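Local coordinates for enoyl-CoA hydratase/isomerase family protein (Bacillus anthracis, PDB 3KQF) that probably catalyses the reversible addition of water to the double bond of 2-enoyl-CoA thioesters, giving 3-hydroxyacyl-CoA, at residues S11-Y14 with V20-S23; E96-L101 with S121-F126; L135-T140 with I144-G149; Q152-L157 with G161-L166. All blocks are in the same frame, centred on the assembly; numbering follows the deposited sequence. Where two conformers were deposited one is given.

Contact 1 of 4, residues S11-Y14 with V20-S23; sequences SVDY and VKIS
Ser-11 to Asp-13 pair with Lys-21 to Ser-23 as the two strands of a beta hairpin at one edge of the main sheet. The strands run antiparallel, at 166°, with axes 4.8 Å apart. Ser-11 and Ser-23 form a hydrogen-bonded pair, and so do Asp-13 and Lys-21. Each pair exchanges two backbone bonds. Ser-23 N gives the straightest, reaching Ser-11 O at 2.9 Å and 171°. Between them, Val-12 and Ile-22 form a non-hydrogen-bonded pair, where Ile-22 CA lies 3.4 Å from Ser-11 O in a CA-H...O contact.

The apolar contact centres on Val-20 CG2. This methyl is anti to the backbone N, which turns it to Val-12 and Tyr-14 together. Val-20 CG2 meets Val-12 CG1 at 3.5 Å, tighter than usual for two methyls. Val-20 CG2 also sits over the middle of the Tyr-14 ring, 3.8 Å from the centroid, as a CH-pi contact. The methyl comes in only 13° off the ring normal, so it meets the face and not the edge.

In this crotonase-type fold the hairpin opens the sheet. Strand 19-24 bonds on its other side to strand 56-61, and strand 10-13 is one of the two edge strands of the sheet within this chain. Val-12, Val-20 and Ile-22 all reach helix 35-49, through Ile-44, Ile-48 and Leu-41. Asp-13 and Lys-21 lie on the other face with the two serines. Asp-13 OD2 and Lys-21 NZ are 4.7 Å apart and do not bond. The amine makes its salt bridge with Glu-194 instead.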
loop_
_atom_site.group_PDB
_atom_site.type_symbol
_atom_site.label_atom_id
_atom_site.label_comp_id
_atom_site.label_asym_id
_atom_site.label_seq_id
_atom_site.Cartn_x
_atom_site.Cartn_y
_atom_site.Cartn_z
ATOM N N SER A 11 7.747 17.818 27.785
ATOM C CA SER A 11 7.803 17.106 29.055
ATOM C C SER A 11 8.306 15.712 28.729
ATOM O O SER A 11 7.947 15.158 27.697
ATOM C CB SER A 11 6.415 16.995 29.685
ATOM O OG SER A 11 5.865 18.263 29.967
ATOM N N VAL A 12 9.175 15.161 29.568
ATOM C CA VAL A 12 9.668 13.799 29.340
ATOM C C VAL A 12 9.361 13.005 30.594
ATOM O O VAL A 12 9.693 13.447 31.688
ATOM C CB VAL A 12 11.175 13.761 29.065
ATOM C CG1 VAL A 12 11.651 12.319 28.895
ATOM C CG2 VAL A 12 11.517 14.557 27.835
ATOM N N ASP A 13 8.695 11.861 30.442
ATOM C CA ASP A 13 8.335 11.027 31.590
ATOM C C ASP A 13 8.764 9.567 31.406
ATOM O O ASP A 13 8.332 8.887 30.445
ATOM C CB ASP A 13 6.833 11.099 31.854
ATOM C CG ASP A 13 6.414 10.341 33.115
ATOM O OD1 ASP A 13 7.286 9.982 33.945
ATOM O OD2 ASP A 13 5.201 10.113 33.285
ATOM N N TYR A 14 9.616 9.120 32.336
ATOM C CA TYR A 14 10.152 7.755 32.404
ATOM C C TYR A 14 9.477 6.966 33.527
ATOM O O TYR A 14 10.083 6.066 34.107
ATOM C CB TYR A 14 11.660 7.779 32.722
ATOM C CG TYR A 14 12.561 8.290 31.630
ATOM C CD1 TYR A 14 12.845 9.640 31.512
ATOM C CD2 TYR A 14 13.179 7.405 30.746
ATOM C CE1 TYR A 14 13.684 10.106 30.515
ATOM C CE2 TYR A 14 14.024 7.861 29.754
ATOM C CZ TYR A 14 14.278 9.211 29.647
ATOM O OH TYR A 14 15.108 9.668 28.654
ATOM N N VAL A 20 9.527 5.573 27.588
ATOM C CA VAL A 20 9.635 7.011 27.788
ATOM C C VAL A 20 8.497 7.672 27.022
ATOM O O VAL A 20 8.211 7.275 25.891
ATOM C CB VAL A 20 11.013 7.590 27.330
ATOM C CG1 VAL A 20 11.246 7.373 25.879
ATOM C CG2 VAL A 20 11.116 9.088 27.704
ATOM N N LYS A 21 7.835 8.639 27.645
ATOM C CA LYS A 21 6.714 9.364 27.024
ATOM C C LYS A 21 7.118 10.809 26.895
ATOM O O LYS A 21 7.416 11.466 27.905
ATOM C CB LYS A 21 5.439 9.253 27.880
ATOM C CG LYS A 21 4.232 9.963 27.284
ATOM C CD LYS A 21 2.985 9.913 28.159
ATOM C CE LYS A 21 3.129 10.763 29.404
ATOM N NZ LYS A 21 1.833 10.952 30.090
ATOM N N ILE A 22 7.177 11.291 25.658
ATOM C CA ILE A 22 7.523 12.667 25.368
ATOM C C ILE A 22 6.228 13.408 25.037
ATOM O O ILE A 22 5.477 12.966 24.176
ATOM C CB ILE A 22 8.453 12.767 24.150
ATOM C CG1 ILE A 22 9.714 11.917 24.359
ATOM C CG2 ILE A 22 8.814 14.219 23.900
ATOM C CD1 ILE A 22 10.627 11.863 23.156
ATOM N N SER A 23 5.951 14.504 25.739
ATOM C CA SER A 23 4.728 15.264 25.503
ATOM C C SER A 23 5.017 16.691 25.033
ATOM O O SER A 23 5.713 17.449 25.734
ATOM C CB SER A 23 3.894 15.342 26.786
ATOM O OG SER A 23 3.609 14.075 27.332
#

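Contact 2 of 4, residues E96-L101 with S121-F126; sequences EMVEQL and SLACDF
Glu-99, in the last turn of helix 81-99, comes closest to Ala-123, in the segment that leaves helix 116-123, with their CA atoms 5.0 Å apart. No direct hydrogen bond joins the two segments. The Ala-123 carbonyl faces the first helix, and its O lies 3.4 Å from Glu-99 CA in a CA-H...O contact.

Val-98 supplies the apolar part. A chi1 of 169° sends its CG1 methyl across the gap. Val-98 CG1 meets Ala-123 O at 3.6 Å and Ala-123 CB at 4.1 Å. Val-98 CG1 also reaches Cys-124 SG from 4.2 Å. Glu-99 runs extended past the same carbonyl, with CB and CG alongside the oxygen. In the modelled conformer, one of two, a water lies 3.1 Å from Glu-99 OE1 and 2.8 Å from Leu-122 O, though it has more acceptors near it than protons to give.

The same carboxylate oxygen has a salt bridge to Arg-153 of helix 150-158, while Glu-99 also packs on Leu-227 of a neighbouring subunit. The contact is buried near the centre of the chain, joining two helices of the crotonase-type fold. Leu-122 touches Arg-153, Leu-154 and Leu-157 of helix 150-158, and Cys-124 lies on Val-105 and Ala-107 of strand 105-109 in the main sheet.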
loop_
_atom_site.group_PDB
_atom_site.type_symbol
_atom_site.label_atom_id
_atom_site.label_comp_id
_atom_site.label_asym_id
_atom_site.label_seq_id
_atom_site.Cartn_x
_atom_site.Cartn_y
_atom_site.Cartn_z
ATOM N N GLU A 96 13.187 13.119 10.868
ATOM C CA GLU A 96 14.160 12.068 10.573
ATOM C C GLU A 96 14.710 11.447 11.849
ATOM O O GLU A 96 14.892 10.243 11.920
ATOM C CB GLU A 96 15.301 12.608 9.724
ATOM C CG GLU A 96 14.829 13.025 8.355
ATOM C CD GLU A 96 15.903 13.698 7.548
ATOM O OE1 GLU A 96 16.663 14.519 8.121
ATOM O OE2 GLU A 96 15.951 13.436 6.328
HETATM N N MSE A 97 14.966 12.273 12.859
HETATM C CA MSE A 97 15.490 11.764 14.125
HETATM C C MSE A 97 14.481 10.861 14.842
HETATM O O MSE A 97 14.873 9.865 15.468
HETATM C CB MSE A 97 15.934 12.919 15.024
HETATM C CG MSE A 97 17.080 13.745 14.461
HETATM SE SE MSE A 97 17.520 15.239 15.668
HETATM C CE MSE A 97 18.023 14.154 17.149
ATOM N N VAL A 98 13.189 11.201 14.753
ATOM C CA VAL A 98 12.135 10.365 15.359
ATOM C C VAL A 98 12.104 9.036 14.642
ATOM O O VAL A 98 12.124 7.974 15.264
ATOM C CB VAL A 98 10.717 10.993 15.210
ATOM C CG1 VAL A 98 9.619 9.954 15.606
ATOM C CG2 VAL A 98 10.602 12.256 16.021
ATOM N N GLU A 99 12.090 9.103 13.317
ATOM C CA GLU A 99 11.998 7.923 12.491
ATOM C C GLU A 99 13.188 6.989 12.693
ATOM O O GLU A 99 13.009 5.773 12.749
ATOM C CB GLU A 99 11.867 8.332 11.024
ATOM C CG GLU A 99 11.379 7.238 10.125
ATOM C CD GLU A 99 10.996 7.748 8.751
ATOM O OE1 GLU A 99 9.855 7.461 8.310
ATOM O OE2 GLU A 99 11.813 8.463 8.131
ATOM N N GLN A 100 14.380 7.560 12.840
ATOM C CA GLN A 100 15.606 6.772 13.027
ATOM C C GLN A 100 15.989 6.343 14.444
ATOM O O GLN A 100 17.037 5.731 14.629
ATOM C CB GLN A 100 16.762 7.494 12.348
ATOM C CG GLN A 100 16.546 7.609 10.844
ATOM C CD GLN A 100 17.572 8.489 10.162
ATOM O OE1 GLN A 100 18.528 8.937 10.788
ATOM N NE2 GLN A 100 17.366 8.758 8.869
ATOM N N LEU A 101 15.157 6.632 15.436
ATOM C CA LEU A 101 15.415 6.113 16.778
ATOM C C LEU A 101 15.421 4.584 16.699
ATOM O O LEU A 101 14.633 3.991 15.943
ATOM C CB LEU A 101 14.334 6.525 17.755
ATOM C CG LEU A 101 14.384 7.929 18.304
ATOM C CD1 LEU A 101 13.118 8.180 19.140
ATOM C CD2 LEU A 101 15.671 8.124 19.114
ATOM N N SER A 121 3.237 12.533 13.279
ATOM C CA SER A 121 2.625 11.216 13.536
ATOM C C SER A 121 3.068 10.184 12.488
ATOM O O SER A 121 3.186 9.024 12.801
ATOM C CB SER A 121 1.092 11.296 13.596
ATOM O OG SER A 121 0.528 11.304 12.310
ATOM N N LEU A 122 3.348 10.628 11.257
ATOM C CA LEU A 122 3.826 9.733 10.188
ATOM C C LEU A 122 5.269 9.288 10.421
ATOM O O LEU A 122 5.656 8.237 9.941
ATOM C CB LEU A 122 3.717 10.400 8.816
ATOM C CG LEU A 122 2.267 10.557 8.300
ATOM C CD1 LEU A 122 2.176 11.565 7.157
ATOM C CD2 LEU A 122 1.661 9.203 7.889
ATOM N N ALA A 123 6.048 10.095 11.149
ATOM C CA ALA A 123 7.449 9.760 11.468
ATOM C C ALA A 123 7.510 8.690 12.531
ATOM O O ALA A 123 8.566 8.083 12.743
ATOM C CB ALA A 123 8.212 11.002 11.925
ATOM N N CYS A 124 6.405 8.481 13.233
ATOM C CA CYS A 124 6.325 7.420 14.239
ATOM C C CYS A 124 6.048 6.083 13.553
ATOM O O CYS A 124 5.501 6.040 12.440
ATOM C CB CYS A 124 5.229 7.724 15.270
ATOM S SG CYS A 124 5.490 9.262 16.232
ATOM N N ASP A 125 6.456 4.992 14.205
ATOM C CA ASP A 125 6.224 3.630 13.693
ATOM C C ASP A 125 4.741 3.307 13.495
ATOM O O ASP A 125 4.374 2.703 12.499
ATOM C CB ASP A 125 6.872 2.596 14.607
ATOM C CG ASP A 125 8.381 2.691 14.601
ATOM O OD1 ASP A 125 8.997 2.001 13.763
ATOM O OD2 ASP A 125 8.946 3.518 15.339
ATOM N N PHE A 126 3.907 3.599 14.497
ATOM C CA PHE A 126 2.446 3.472 14.351
ATOM C C PHE A 126 1.740 4.469 15.258
ATOM O O PHE A 126 2.374 5.117 16.113
ATOM C CB PHE A 126 1.911 2.029 14.449
ATOM C CG PHE A 126 2.172 1.367 15.753
ATOM C CD1 PHE A 126 1.239 1.438 16.785
ATOM C CD2 PHE A 126 3.342 0.657 15.944
ATOM C CE1 PHE A 126 1.480 0.823 17.990
ATOM C CE2 PHE A 126 3.588 0.019 17.150
ATOM C CZ PHE A 126 2.657 0.102 18.176
HETATM O O HOH W 1 7.629 6.297 10.066
#

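Contact 3 of 4, residues L135-T140 with I144-G149; sequences LGLTET and IIPGAG
Glu-139 folds its side chain over Pro-146, the main side-chain meeting between the segment 135-140 and the loop at 144-149. The chain turns about its CB-CG bond (chi2 83°) and lays the carboxylate against the proline ring. Glu-139 CB meets Ile-145 C at 3.5 Å. Further along, Glu-139 OE2 lies 3.7 Å from Pro-146 CA, and OE1 lies near CG of the same ring. The glutamate therefore follows the ring from CD out to CB and CG. A water accepts from Gly-147 N and gives a bond to Glu-139 OE2 at 2.7 Å, linking the carboxylate to the backbone beyond the proline.

Leu-137 comes to Pro-146 at about a right angle. Leu-137 CD1 touches Pro-146 CG at 3.9 Å. Ile-144 holds CG1 between its own backbone N and carbonyl carbon (chi1 63°), and this carbon packs on Glu-139 O at 3.5 Å. Glu-139 O also accepts from Ile-144 N at 3.2 Å, with the donor well above the carbonyl plane, 47° out of it. Thr-140 CA lies 3.3 Å from Ile-144 O in a CA-H...O contact.

Glu-119 of helix 116-123 packs on both Glu-139 and Pro-146, and its carboxylate accepts from Ala-148 N. Ile-145 packs on Tyr-238 of a neighbouring subunit. The loop ends at Gly-149, the N-cap of helix 150-158. Two neighbouring glutamates, a water on one of them and a glycine-rich loop leading into a helix are consistent with the active-site region of enoyl-CoA hydratases of the crotonase superfamily.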
loop_
_atom_site.group_PDB
_atom_site.type_symbol
_atom_site.label_atom_id
_atom_site.label_comp_id
_atom_site.label_asym_id
_atom_site.label_seq_id
_atom_site.Cartn_x
_atom_site.Cartn_y
_atom_site.Cartn_z
ATOM N N LEU A 135 -7.155 14.851 11.784
ATOM C CA LEU A 135 -5.893 14.877 11.098
ATOM C C LEU A 135 -6.019 15.466 9.724
ATOM O O LEU A 135 -7.123 15.662 9.194
ATOM C CB LEU A 135 -5.330 13.449 10.942
ATOM C CG LEU A 135 -5.070 12.657 12.226
ATOM C CD1 LEU A 135 -6.340 12.038 12.753
ATOM C CD2 LEU A 135 -3.991 11.576 11.958
ATOM N N GLY A 136 -4.873 15.738 9.135
ATOM C CA GLY A 136 -4.859 16.237 7.773
ATOM C C GLY A 136 -3.595 16.991 7.457
ATOM O O GLY A 136 -2.932 17.523 8.353
ATOM N N LEU A 137 -3.270 17.041 6.176
ATOM C CA LEU A 137 -2.135 17.821 5.701
ATOM C C LEU A 137 -2.760 19.030 5.042
ATOM O O LEU A 137 -3.102 19.006 3.858
ATOM C CB LEU A 137 -1.260 17.034 4.742
ATOM C CG LEU A 137 -0.435 15.924 5.389
ATOM C CD1 LEU A 137 0.328 15.147 4.354
ATOM C CD2 LEU A 137 0.533 16.520 6.402
ATOM N N THR A 138 -2.846 20.107 5.812
ATOM C CA THR A 138 -3.525 21.338 5.403
ATOM C C THR A 138 -2.657 22.315 4.617
ATOM O O THR A 138 -3.145 23.370 4.216
ATOM C CB THR A 138 -4.029 22.075 6.652
ATOM O OG1 THR A 138 -2.924 22.259 7.546
ATOM C CG2 THR A 138 -5.152 21.266 7.374
ATOM N N GLU A 139 -1.397 21.947 4.374
ATOM C CA GLU A 139 -0.429 22.827 3.702
ATOM C C GLU A 139 -0.878 23.567 2.411
ATOM O O GLU A 139 -0.658 24.773 2.284
ATOM C CB GLU A 139 0.900 22.080 3.457
ATOM C CG GLU A 139 1.717 21.793 4.733
ATOM C CD GLU A 139 1.290 20.546 5.523
ATOM O OE1 GLU A 139 0.179 20.028 5.319
ATOM O OE2 GLU A 139 2.108 20.060 6.351
ATOM N N THR A 140 -1.530 22.880 1.478
ATOM C CA THR A 140 -1.917 23.522 0.225
ATOM C C THR A 140 -2.942 24.646 0.442
ATOM O O THR A 140 -3.033 25.549 -0.384
ATOM C CB THR A 140 -2.435 22.524 -0.830
ATOM O OG1 THR A 140 -3.551 21.818 -0.272
ATOM C CG2 THR A 140 -1.273 21.534 -1.298
ATOM N N ILE A 144 1.417 26.297 0.431
ATOM C CA ILE A 144 2.711 25.626 0.594
ATOM C C ILE A 144 2.458 24.117 0.418
ATOM O O ILE A 144 1.369 23.690 0.039
ATOM C CB ILE A 144 3.442 25.961 1.942
ATOM C CG1 ILE A 144 2.638 25.479 3.157
ATOM C CG2 ILE A 144 3.743 27.465 2.039
ATOM C CD1 ILE A 144 3.259 25.802 4.502
ATOM N N ILE A 145 3.484 23.306 0.615
ATOM C CA ILE A 145 3.314 21.864 0.521
ATOM C C ILE A 145 3.878 21.259 1.801
ATOM O O ILE A 145 4.625 21.946 2.533
ATOM C CB ILE A 145 4.057 21.238 -0.699
ATOM C CG1 ILE A 145 5.589 21.329 -0.535
ATOM C CG2 ILE A 145 3.600 21.865 -2.034
ATOM C CD1 ILE A 145 6.354 20.585 -1.542
ATOM N N PRO A 146 3.485 20.007 2.115
ATOM C CA PRO A 146 4.103 19.387 3.294
ATOM C C PRO A 146 5.615 19.345 3.042
ATOM O O PRO A 146 6.053 18.810 2.027
ATOM C CB PRO A 146 3.482 17.990 3.333
ATOM C CG PRO A 146 2.161 18.122 2.579
ATOM C CD PRO A 146 2.445 19.156 1.507
ATOM N N GLY A 147 6.399 19.951 3.929
ATOM C CA GLY A 147 7.844 20.017 3.735
ATOM C C GLY A 147 8.666 19.196 4.692
ATOM O O GLY A 147 9.916 19.248 4.654
ATOM N N ALA A 148 7.976 18.441 5.548
ATOM C CA ALA A 148 8.615 17.578 6.523
ATOM C C ALA A 148 8.201 16.119 6.334
ATOM O O ALA A 148 7.916 15.421 7.301
ATOM C CB ALA A 148 8.285 18.053 7.944
ATOM N N GLY A 149 8.125 15.686 5.073
ATOM C CA GLY A 149 7.842 14.308 4.739
ATOM C C GLY A 149 6.419 13.903 4.441
ATOM O O GLY A 149 6.189 12.777 4.004
HETATM O O HOH W 2 4.766 20.592 6.568
#

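Contact 4 of 4, residues Q152-L157 with G161-L166; sequences QRLPRL and GRAKEL
Helices 150-158 and 160-169 meet where Pro-155 faces Ala-163, with segment axes 8.1 Å apart at closest approach and N-to-C directions 139° apart. The first helix is kinked at Pro-155, whose N has no bond to the turn before.

The small side chain of Ala-163 lies where the backbones are closest, consistent with the short CA-CA distance to Pro-155. Ala-163 CB sits 3.5 Å from Pro-155 CA and 3.7 Å from Pro-155 CB, so it presses on both the backbone and the ring. Leu-154 flanks it. Its chi1 of -170° swings the isobutyl group to the alanine, where Leu-154 CG meets Ala-163 CB at 3.9 Å. Leu-154 CD2 goes on to Leu-166 CD1 at 4.3 Å. No hydrogen bond crosses between the helices.

On the first helix, Arg-156 NH1 holds both Gln-152 O and Gln-152 OE1, each at 3.0 Å. The other end of the guanidinium bonds to carbonyls of a neighbouring subunit. On the second helix, Arg-162 and Glu-165 form a salt bridge one turn along.

Leu-154 also rests on Leu-183. From the far side of helix 160-169, Lys-164 makes a salt bridge to Asp-125 of a neighbouring subunit, placing the helix pair at the trimer interface.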
loop_
_atom_site.group_PDB
_atom_site.type_symbol
_atom_site.label_atom_id
_atom_site.label_comp_id
_atom_site.label_asym_id
_atom_site.label_seq_id
_atom_site.Cartn_x
_atom_site.Cartn_y
_atom_site.Cartn_z
ATOM N N GLN A 152 5.781 12.255 1.137
ATOM C CA GLN A 152 6.484 10.970 1.015
ATOM C C GLN A 152 5.974 9.888 1.983
ATOM O O GLN A 152 5.695 8.755 1.567
ATOM C CB GLN A 152 7.965 11.214 1.252
ATOM C CG GLN A 152 8.531 12.270 0.305
ATOM C CD GLN A 152 8.253 11.906 -1.126
ATOM O OE1 GLN A 152 8.627 10.803 -1.572
ATOM N NE2 GLN A 152 7.577 12.809 -1.866
ATOM N N ARG A 153 5.842 10.207 3.273
ATOM C CA ARG A 153 5.374 9.210 4.237
ATOM C C ARG A 153 3.880 8.886 4.125
ATOM O O ARG A 153 3.477 7.752 4.379
ATOM C CB ARG A 153 5.726 9.618 5.680
ATOM C CG ARG A 153 7.250 9.791 5.907
ATOM C CD ARG A 153 7.610 9.980 7.381
ATOM N NE ARG A 153 9.049 10.100 7.565
ATOM C CZ ARG A 153 9.726 11.250 7.606
ATOM N NH1 ARG A 153 9.105 12.415 7.497
ATOM N NH2 ARG A 153 11.050 11.234 7.745
ATOM N N LEU A 154 3.056 9.854 3.720
ATOM C CA LEU A 154 1.627 9.586 3.633
ATOM C C LEU A 154 1.299 8.576 2.512
ATOM O O LEU A 154 0.610 7.607 2.767
ATOM C CB LEU A 154 0.809 10.876 3.458
ATOM C CG LEU A 154 -0.708 10.703 3.611
ATOM C CD1 LEU A 154 -1.123 10.188 5.007
ATOM C CD2 LEU A 154 -1.440 11.988 3.301
ATOM N N PRO A 155 1.793 8.797 1.277
ATOM C CA PRO A 155 1.421 7.780 0.271
ATOM C C PRO A 155 2.030 6.419 0.541
ATOM O O PRO A 155 1.466 5.399 0.140
ATOM C CB PRO A 155 1.953 8.356 -1.057
ATOM C CG PRO A 155 2.971 9.365 -0.664
ATOM C CD PRO A 155 2.526 9.919 0.681
ATOM N N ARG A 156 3.179 6.393 1.210
ATOM C CA ARG A 156 3.806 5.143 1.538
ATOM C C ARG A 156 2.939 4.360 2.523
ATOM O O ARG A 156 2.830 3.136 2.410
ATOM C CB ARG A 156 5.226 5.340 2.072
ATOM C CG ARG A 156 6.215 5.624 0.963
ATOM C CD ARG A 156 7.573 5.941 1.480
ATOM N NE ARG A 156 8.547 6.029 0.379
ATOM C CZ ARG A 156 8.653 7.054 -0.460
ATOM N NH1 ARG A 156 7.873 8.123 -0.354
ATOM N NH2 ARG A 156 9.570 7.024 -1.417
ATOM N N LEU A 157 2.249 5.062 3.408
ATOM C CA LEU A 157 1.397 4.383 4.416
ATOM C C LEU A 157 0.005 3.997 3.927
ATOM O O LEU A 157 -0.453 2.865 4.162
ATOM C CB LEU A 157 1.262 5.247 5.681
ATOM C CG LEU A 157 0.493 4.647 6.876
ATOM C CD1 LEU A 157 1.211 3.404 7.348
ATOM C CD2 LEU A 157 0.382 5.663 7.980
ATOM N N GLY A 161 -3.299 7.230 -4.091
ATOM C CA GLY A 161 -4.611 7.835 -4.390
ATOM C C GLY A 161 -5.200 8.626 -3.238
ATOM O O GLY A 161 -5.611 9.774 -3.391
ATOM N N ARG A 162 -5.289 7.986 -2.083
ATOM C CA ARG A 162 -5.786 8.634 -0.893
ATOM C C ARG A 162 -4.872 9.770 -0.425
ATOM O O ARG A 162 -5.346 10.831 -0.001
ATOM C CB ARG A 162 -5.982 7.601 0.226
ATOM C CG ARG A 162 -6.533 8.203 1.500
ATOM C CD ARG A 162 -7.943 8.727 1.303
ATOM N NE ARG A 162 -8.867 7.641 0.991
ATOM C CZ ARG A 162 -10.109 7.803 0.550
ATOM N NH1 ARG A 162 -10.582 9.014 0.279
ATOM N NH2 ARG A 162 -10.868 6.733 0.327
ATOM N N ALA A 163 -3.563 9.555 -0.480
ATOM C CA ALA A 163 -2.614 10.600 -0.106
ATOM C C ALA A 163 -2.798 11.839 -0.975
ATOM O O ALA A 163 -2.697 12.953 -0.487
ATOM C CB ALA A 163 -1.175 10.092 -0.226
ATOM N N LYS A 164 -3.031 11.632 -2.272
ATOM C CA LYS A 164 -3.210 12.738 -3.202
ATOM C C LYS A 164 -4.483 13.523 -2.908
ATOM O O LYS A 164 -4.453 14.751 -2.856
ATOM C CB LYS A 164 -3.207 12.244 -4.653
ATOM C CG LYS A 164 -1.819 11.971 -5.188
ATOM C CD LYS A 164 -1.853 11.427 -6.606
ATOM C CE LYS A 164 -0.439 11.497 -7.220
ATOM N NZ LYS A 164 -0.421 11.110 -8.652
ATOM N N GLU A 165 -5.602 12.843 -2.700
ATOM C CA GLU A 165 -6.848 13.596 -2.446
ATOM C C GLU A 165 -6.700 14.402 -1.142
ATOM O O GLU A 165 -7.127 15.527 -1.063
ATOM C CB GLU A 165 -8.107 12.717 -2.462
ATOM C CG GLU A 165 -8.327 11.728 -1.345
ATOM C CD GLU A 165 -9.072 12.287 -0.135
ATOM O OE1 GLU A 165 -9.459 11.474 0.728
ATOM O OE2 GLU A 165 -9.324 13.508 -0.059
ATOM N N LEU A 166 -6.073 13.821 -0.136
ATOM C CA LEU A 166 -5.878 14.519 1.145
ATOM C C LEU A 166 -4.959 15.726 1.035
ATOM O O LEU A 166 -5.268 16.816 1.571
ATOM C CB LEU A 166 -5.337 13.562 2.191
ATOM C CG LEU A 166 -6.390 12.537 2.646
ATOM C CD1 LEU A 166 -5.729 11.515 3.530
ATOM C CD2 LEU A 166 -7.563 13.157 3.365
#

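The four contacts follow one another along the chain, and none nests in or crosses another. Contact 1 closes the five-residue hairpin turn at the N terminus. Contact 2 closes a longer excursion of 19 residues, through strands 105-109 and 112-114 into helix 116-123. Contacts 3 and 4 each have three residues between their segments, and they lead through the loop before helix 150-158 into the helix pair. Contacts 2 and 4 meet directly, through a glutamate-arginine pair and the packing of Leu-122. Contacts 3 and 4 meet through Leu-137 and Leu-154. Contact 1 stands apart, with nearest atoms about 6 Å from contact 2. Contacts 2, 3 and 4 all touch the same neighbouring subunit.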